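Long-range contacts in aldehyde dehydrogenase (Staphylococcus aureus, PDB 6K10), which catalyses the NAD-dependent oxidation of 4,4'-diaponeurosporen-4-al to 4,4'-diaponeurosporenoic acid in the biosynthesis of the carotenoid staphyloxanthin: residues E35-L40 / P131-I136; G113-I118 / N140-K145; A135-N140 / Y426-F431. The protein carries 1 engineered substitution. All blocks are in the same frame, centred on the assembly; numbering follows the deposited sequence.

How the contacts relate
All three contacts are buried, and all three involve helix 126-138 or the turn and strand that follow it. Contact 2 is the sheet itself, two parallel strands joined by main-chain bonds in the beta-alpha-beta unit whose crossover helix is 126-138. Contact 1 covers that helix with helix 30-46 through apolar packing, chiefly of leucines and isoleucines, whereas contact 3 sets two phenylalanines and a side-chain amide hydrogen bond against its C-terminal end. Contacts 1 and 3 share Ala135 and Ile136, but Ile136 packs only in contact 1 and Ala135 only in contact 3. Asn140 belongs to contacts 2 and 3: its oxygen serves the strand pair, its nitrogen the carbonyls of Phe431 and Ala135.

Contact 1. Residues E35-L40 / P131-I136; sequences EQLKKL and PLIGAI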
# COMPACT_ATOMS: atom_id res chain seq x y z
N GLU A 35 16.53 -17.83 -11.92
CA GLU A 35 17.28 -19.00 -11.49
C GLU A 35 16.98 -19.36 -10.04
O GLU A 35 16.89 -20.55 -9.70
CB GLU A 35 18.78 -18.77 -11.70
CG GLU A 35 19.65 -19.93 -11.26
CD GLU A 35 19.66 -21.07 -12.26
OE1 GLU A 35 20.21 -22.14 -11.93
OE2 GLU A 35 19.12 -20.89 -13.38
N GLN A 36 16.81 -18.35 -9.18
CA GLN A 36 16.45 -18.63 -7.79
C GLN A 36 15.08 -19.29 -7.70
O GLN A 36 14.87 -20.17 -6.86
CB GLN A 36 16.49 -17.34 -6.97
CG GLN A 36 17.78 -16.56 -7.08
CD GLN A 36 19.01 -17.42 -6.89
OE1 GLN A 36 19.10 -18.21 -5.94
NE2 GLN A 36 19.97 -17.29 -7.80
N LEU A 37 14.15 -18.87 -8.55
CA LEU A 37 12.83 -19.50 -8.55
C LEU A 37 12.92 -20.95 -9.00
O LEU A 37 12.25 -21.82 -8.42
CB LEU A 37 11.88 -18.71 -9.45
CG LEU A 37 11.50 -17.33 -8.91
CD1 LEU A 37 10.87 -16.48 -10.01
CD2 LEU A 37 10.56 -17.45 -7.72
N LYS A 38 13.74 -21.24 -10.01
CA LYS A 38 13.99 -22.63 -10.40
C LYS A 38 14.53 -23.44 -9.23
O LYS A 38 14.04 -24.53 -8.93
CB LYS A 38 14.97 -22.70 -11.57
CG LYS A 38 14.57 -21.94 -12.80
N LYS A 39 15.56 -22.91 -8.57
CA LYS A 39 16.16 -23.61 -7.44
C LYS A 39 15.14 -23.82 -6.32
O LYS A 39 15.10 -24.88 -5.70
CB LYS A 39 17.37 -22.84 -6.92
CG LYS A 39 18.55 -22.84 -7.89
CD LYS A 39 19.53 -21.72 -7.57
CE LYS A 39 20.12 -21.88 -6.18
NZ LYS A 39 20.97 -20.71 -5.81
N LEU A 40 14.29 -22.82 -6.07
CA LEU A 40 13.25 -22.96 -5.06
C LEU A 40 12.29 -24.09 -5.41
O LEU A 40 11.93 -24.90 -4.55
CB LEU A 40 12.48 -21.64 -4.92
CG LEU A 40 11.46 -21.59 -3.78
CD1 LEU A 40 12.15 -21.81 -2.44
CD2 LEU A 40 10.71 -20.27 -3.79
N PRO A 131 4.55 -15.45 0.03
CA PRO A 131 5.25 -14.15 0.09
C PRO A 131 6.66 -14.21 -0.47
O PRO A 131 7.07 -13.29 -1.18
CB PRO A 131 5.25 -13.81 1.59
CG PRO A 131 4.22 -14.66 2.20
CD PRO A 131 4.12 -15.90 1.37
N LEU A 132 7.40 -15.28 -0.18
CA LEU A 132 8.79 -15.37 -0.63
C LEU A 132 8.89 -15.31 -2.14
O LEU A 132 9.79 -14.66 -2.69
CB LEU A 132 9.43 -16.66 -0.11
CG LEU A 132 10.92 -16.80 -0.44
CD1 LEU A 132 11.73 -15.75 0.31
CD2 LEU A 132 11.42 -18.21 -0.13
N ILE A 133 7.99 -16.01 -2.84
CA ILE A 133 7.97 -15.96 -4.30
C ILE A 133 7.90 -14.51 -4.78
O ILE A 133 8.66 -14.09 -5.66
CB ILE A 133 6.80 -16.79 -4.86
CG1 ILE A 133 6.98 -18.27 -4.54
CG2 ILE A 133 6.70 -16.59 -6.36
CD1 ILE A 133 5.70 -19.06 -4.66
N GLY A 134 6.99 -13.74 -4.19
CA GLY A 134 6.89 -12.33 -4.55
C GLY A 134 8.17 -11.57 -4.25
O GLY A 134 8.65 -10.78 -5.07
N ALA A 135 8.74 -11.80 -3.07
CA ALA A 135 9.98 -11.12 -2.70
C ALA A 135 11.11 -11.49 -3.65
O ALA A 135 11.87 -10.62 -4.09
CB ALA A 135 10.36 -11.47 -1.26
N ILE A 136 11.24 -12.77 -3.98
CA ILE A 136 12.27 -13.21 -4.93
C ILE A 136 12.05 -12.56 -6.28
O ILE A 136 12.96 -11.95 -6.86
CB ILE A 136 12.28 -14.74 -5.04
CG1 ILE A 136 12.84 -15.38 -3.77
CG2 ILE A 136 13.09 -15.17 -6.26
CD1 ILE A 136 12.72 -16.90 -3.76
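Leu37 and Ile136 mark the closest backbone approach, 7.3 Å between their CA atoms, where two helical segments run nearly antiparallel at 155° with axes 10.5 Å apart. The helix carrying 131-136 is the crossover helix of a beta-alpha-beta unit in the probable Rossmann-like NAD-binding domain of this aldehyde dehydrogenase; helix 30-46 packs on it. The space between the axes is bridged by branched aliphatic side chains, all buried. Ile136 is the residue most covered by the other helix, and its two branches take different partners. CG2, anti to its own backbone N, comes against the Leu37 isopropyl end, 3.7 Å from Leu37 CD2, and also meets the CB of Gln36. The longer branch carries CD1 to 3.9 Å from CD2 of Leu40. Leu37 and Ile136 lie alongside each other, pointing opposite ways, whereas Leu40 crosses Ile136 at a slant. Leu40 stands with CG anti to the backbone N (chi1 -173°), and its CD2 lies among Ile136, CG1 of Ile133 and CD2 of Leu132. Ile133 CG2 in turn reaches Leu37 CD2 at 4.2 Å. Elsewhere Ile133 rests on helix 63-89, through Ser77, Ile78 and Ala81, while Leu132 and Ile136 touch Ile170 of strand 170-172. Beyond its CB, the Gln36 chain bends at chi2 and turns away from Ile136 toward Phe165 and Tyr169. Its amide is held within its own helix: OE1 accepts a hydrogen bond from NZ of Lys39 at 3.1 Å, with the donor tilted 18° from the carbonyl plane.

Contact 2. Residues G113-I118 / N140-K145; sequences GTVLII and NTAIIK
Thr114 and Thr141, paired across two parallel strands, join their hydroxyls in a hydrogen bond, OG1 to OG1 at 2.8 Å, donated by Thr114. The two rotamers differ. Thr114 OG1 lies beside its backbone N, whereas Thr141 OG1 sits between N and carbonyl carbon (chi1 69°), and the side chains meet at a slant. Ser18 of helix 10-23 adds a second hydrogen bond to Thr141 OG1. One residue earlier, the Asn140 amide turns its oxygen back to the neighbouring strand: Gly113 N donates to Asn140 OD1 at 2.9 Å, in the carbonyl plane and with an N-H...O angle of 165°. Gly113 O receives the N-H of Thr141. Val115 crosses Asn140 at about a right angle, its CG1 3.7 Å from Asn140 OD1, while its CG2 touches Ala142 CB at 4.0 Å. Farther along, Leu116, with CG anti to the backbone N (chi1 175°), bends toward the partner strand. Its CD1 packs 3.4 Å from Ile143 O, the carbonyl that accepts the N-H of Ile117 within a regular ladder ending with Lys145 N bonded to Ile117 O at 2.9 Å. Val115, Ile117, Ala142 and Ile144 pack under helix 126-138; Leu116, Ile143 and Lys145, on the other face, meet Leu183 of helix 177-184. Strand 104-118, helix 126-138 and strand 141-145 form a beta-alpha-beta unit; with helix 177-184 on the other face of the sheet, the arrangement is consistent with the Rossmann-like NAD-binding domain of aldehyde dehydrogenases.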
# COMPACT_ATOMS: atom_id res chain seq x y z
N GLY A 113 14.60 -3.91 -1.25
CA GLY A 113 15.89 -4.23 -0.67
C GLY A 113 15.87 -5.53 0.11
O GLY A 113 15.78 -6.61 -0.47
N THR A 114 15.95 -5.42 1.43
CA THR A 114 15.96 -6.57 2.33
C THR A 114 14.65 -6.58 3.11
O THR A 114 14.33 -5.61 3.80
CB THR A 114 17.16 -6.50 3.28
OG1 THR A 114 18.37 -6.54 2.52
CG2 THR A 114 17.14 -7.67 4.26
N VAL A 115 13.90 -7.68 2.99
CA VAL A 115 12.54 -7.73 3.51
C VAL A 115 12.43 -8.82 4.57
O VAL A 115 13.24 -9.75 4.64
CB VAL A 115 11.50 -7.96 2.39
CG1 VAL A 115 11.69 -6.94 1.27
CG2 VAL A 115 11.59 -9.38 1.85
N LEU A 116 11.40 -8.70 5.40
CA LEU A 116 11.11 -9.63 6.48
C LEU A 116 9.76 -10.29 6.22
O LEU A 116 8.79 -9.61 5.90
CB LEU A 116 11.09 -8.91 7.83
CG LEU A 116 10.69 -9.73 9.05
CD1 LEU A 116 11.60 -10.94 9.24
CD2 LEU A 116 10.67 -8.86 10.30
N ILE A 117 9.71 -11.61 6.38
CA ILE A 117 8.49 -12.39 6.20
C ILE A 117 8.24 -13.18 7.48
O ILE A 117 9.08 -13.99 7.88
CB ILE A 117 8.59 -13.32 4.98
CG1 ILE A 117 8.71 -12.51 3.70
CG2 ILE A 117 7.37 -14.24 4.92
CD1 ILE A 117 8.99 -13.34 2.47
N ILE A 118 7.10 -12.93 8.11
CA ILE A 118 6.70 -13.61 9.33
C ILE A 118 5.50 -14.49 9.01
O ILE A 118 4.51 -14.01 8.45
CB ILE A 118 6.35 -12.62 10.45
CG1 ILE A 118 7.54 -11.71 10.76
CG2 ILE A 118 5.89 -13.35 11.71
CD1 ILE A 118 7.17 -10.48 11.57
N ASN A 140 14.34 -8.87 -4.23
CA ASN A 140 14.76 -8.57 -2.87
C ASN A 140 15.62 -9.69 -2.31
O ASN A 140 15.69 -10.80 -2.85
CB ASN A 140 13.54 -8.35 -1.97
CG ASN A 140 12.64 -7.23 -2.46
OD1 ASN A 140 12.83 -6.07 -2.10
ND2 ASN A 140 11.67 -7.58 -3.30
N THR A 141 16.31 -9.39 -1.21
CA THR A 141 16.79 -10.40 -0.29
C THR A 141 15.77 -10.54 0.83
O THR A 141 14.92 -9.67 1.02
CB THR A 141 18.17 -10.05 0.28
OG1 THR A 141 18.05 -8.92 1.16
CG2 THR A 141 19.15 -9.71 -0.84
N ALA A 142 15.84 -11.65 1.56
CA ALA A 142 14.77 -11.95 2.49
C ALA A 142 15.28 -12.66 3.73
O ALA A 142 16.23 -13.45 3.67
CB ALA A 142 13.68 -12.80 1.83
N ILE A 143 14.64 -12.37 4.85
CA ILE A 143 14.81 -13.09 6.10
C ILE A 143 13.44 -13.61 6.52
O ILE A 143 12.46 -12.84 6.53
CB ILE A 143 15.42 -12.20 7.20
CG1 ILE A 143 16.87 -11.87 6.85
CG2 ILE A 143 15.34 -12.89 8.55
CD1 ILE A 143 17.52 -10.91 7.82
N ILE A 144 13.36 -14.90 6.83
CA ILE A 144 12.10 -15.57 7.12
C ILE A 144 12.07 -15.95 8.59
O ILE A 144 13.05 -16.49 9.12
CB ILE A 144 11.91 -16.81 6.24
CG1 ILE A 144 11.97 -16.44 4.76
CG2 ILE A 144 10.59 -17.51 6.56
CD1 ILE A 144 12.23 -17.62 3.84
N LYS A 145 10.96 -15.67 9.25
CA LYS A 145 10.72 -16.11 10.63
C LYS A 145 9.47 -16.98 10.64
O LYS A 145 8.35 -16.45 10.67
CB LYS A 145 10.58 -14.91 11.57
CG LYS A 145 10.66 -15.26 13.05
CD LYS A 145 9.29 -15.62 13.60
CE LYS A 145 9.40 -16.57 14.77
NZ LYS A 145 8.09 -17.17 15.10

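Contact 3. Residues A135-N140 / Y426-F431; sequences AIAAGN and YSFDTF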
# COMPACT_ATOMS: atom_id res chain seq x y z
N ALA A 135 8.74 -11.80 -3.07
CA ALA A 135 9.98 -11.12 -2.70
C ALA A 135 11.11 -11.49 -3.65
O ALA A 135 11.87 -10.62 -4.09
CB ALA A 135 10.36 -11.47 -1.26
N ILE A 136 11.24 -12.77 -3.98
CA ILE A 136 12.27 -13.21 -4.93
C ILE A 136 12.05 -12.56 -6.28
O ILE A 136 12.96 -11.95 -6.86
CB ILE A 136 12.28 -14.74 -5.04
CG1 ILE A 136 12.84 -15.38 -3.77
CG2 ILE A 136 13.09 -15.17 -6.26
CD1 ILE A 136 12.72 -16.90 -3.76
N ALA A 137 10.83 -12.70 -6.82
CA ALA A 137 10.54 -12.20 -8.16
C ALA A 137 10.71 -10.69 -8.26
O ALA A 137 11.07 -10.17 -9.32
CB ALA A 137 9.13 -12.60 -8.58
N ALA A 138 10.46 -9.97 -7.17
CA ALA A 138 10.62 -8.53 -7.17
C ALA A 138 12.07 -8.09 -7.00
O ALA A 138 12.35 -6.90 -7.13
CB ALA A 138 9.76 -7.90 -6.07
N GLY A 139 12.98 -9.02 -6.71
CA GLY A 139 14.39 -8.69 -6.66
C GLY A 139 14.95 -8.37 -5.29
O GLY A 139 15.95 -7.65 -5.20
N ASN A 140 14.34 -8.87 -4.23
CA ASN A 140 14.76 -8.57 -2.87
C ASN A 140 15.62 -9.69 -2.31
O ASN A 140 15.69 -10.80 -2.85
CB ASN A 140 13.54 -8.35 -1.97
CG ASN A 140 12.64 -7.23 -2.46
OD1 ASN A 140 12.83 -6.07 -2.10
ND2 ASN A 140 11.67 -7.58 -3.30
N TYR A 426 0.12 -9.81 -7.33
CA TYR A 426 0.05 -8.94 -6.16
C TYR A 426 1.16 -9.26 -5.16
O TYR A 426 1.60 -8.36 -4.43
CB TYR A 426 -1.33 -9.05 -5.50
CG TYR A 426 -2.45 -8.64 -6.41
CD1 TYR A 426 -2.78 -7.30 -6.58
CD2 TYR A 426 -3.18 -9.58 -7.13
CE1 TYR A 426 -3.81 -6.91 -7.42
CE2 TYR A 426 -4.20 -9.21 -7.97
CZ TYR A 426 -4.52 -7.87 -8.11
OH TYR A 426 -5.54 -7.50 -8.95
N SER A 427 1.61 -10.52 -5.11
CA SER A 427 2.78 -10.84 -4.30
C SER A 427 4.00 -10.10 -4.81
O SER A 427 4.78 -9.55 -4.02
CB SER A 427 3.02 -12.35 -4.32
OG SER A 427 1.97 -13.05 -3.65
N PHE A 428 4.18 -10.06 -6.13
CA PHE A 428 5.26 -9.28 -6.73
C PHE A 428 5.09 -7.79 -6.45
O PHE A 428 6.03 -7.12 -6.01
CB PHE A 428 5.32 -9.56 -8.24
CG PHE A 428 6.16 -8.58 -9.01
CD1 PHE A 428 7.51 -8.84 -9.24
CD2 PHE A 428 5.61 -7.44 -9.57
CE1 PHE A 428 8.28 -7.97 -9.96
CE2 PHE A 428 6.38 -6.56 -10.29
CZ PHE A 428 7.72 -6.83 -10.49
N ASP A 429 3.88 -7.27 -6.69
CA ASP A 429 3.62 -5.85 -6.46
C ASP A 429 3.94 -5.44 -5.02
O ASP A 429 4.50 -4.36 -4.78
CB ASP A 429 2.15 -5.53 -6.76
CG ASP A 429 1.79 -5.72 -8.22
OD1 ASP A 429 2.71 -5.80 -9.07
OD2 ASP A 429 0.58 -5.79 -8.53
N THR A 430 3.60 -6.30 -4.06
CA THR A 430 3.78 -5.96 -2.65
C THR A 430 5.24 -5.66 -2.32
O THR A 430 5.53 -4.74 -1.55
CB THR A 430 3.23 -7.09 -1.77
OG1 THR A 430 1.81 -7.12 -1.86
CG2 THR A 430 3.63 -6.90 -0.31
N PHE A 431 6.17 -6.42 -2.91
CA PHE A 431 7.59 -6.23 -2.67
C PHE A 431 8.27 -5.41 -3.76
O PHE A 431 9.49 -5.50 -3.93
CB PHE A 431 8.28 -7.59 -2.52
CG PHE A 431 7.78 -8.39 -1.35
CD1 PHE A 431 8.24 -8.12 -0.07
CD2 PHE A 431 6.86 -9.41 -1.52
CE1 PHE A 431 7.79 -8.84 1.02
CE2 PHE A 431 6.40 -10.14 -0.43
CZ PHE A 431 6.87 -9.85 0.84
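The Phe431 ring is sandwiched: the methyl of Ala135 sits over the centre of one face and CG2 of Thr430 over the opposite face, offset toward the rim. The Ala135 contact is a CH-pi interaction, CB lying 4.0 Å from the Phe431 centroid and 8° off the ring normal. The main chain comes close as well, with Ala135 N 3.4 Å from Phe431 CD2. The second ring, Phe428, is approached at its edge, where Ala137 O lies 3.6 Å from CE1 of Phe428, with Asp429 OD1 also at the edge. In Phe428, CG stands anti to the backbone N (chi1 166°), which carries the ring to the end of helix 126-138, CD1 against the methyls of Ala137 and Ala138. Ala138 fits between the two phenylalanines, its CB 3.2 Å from Phe431 O and also against Phe431 CB. The polar link is the amide of Asn140, which crosses the Phe431 side chain at about a right angle. Its ND2 gives one N-H to Phe431 O at 3.1 Å and the other to Ala135 O, also at 3.1 Å; both acceptors lie close to the amide plane, and the latter bond uses an in-plane lone pair. Ala135 O additionally accepts from Asn140 N. With Asn140 OD1 occupied by Gly113 N, the flat group is held at both ends. Phe431 further meets Val115 and Tyr190, and Ser427 OG bonds to Glu130 on helix 126-138. Gly139, at positive phi, closes helix 126-138 in a Schellman motif; the contact packs this helix C-terminus against the end of helix 425-430, at the turn into strand 141-145 of the beta-alpha-beta unit.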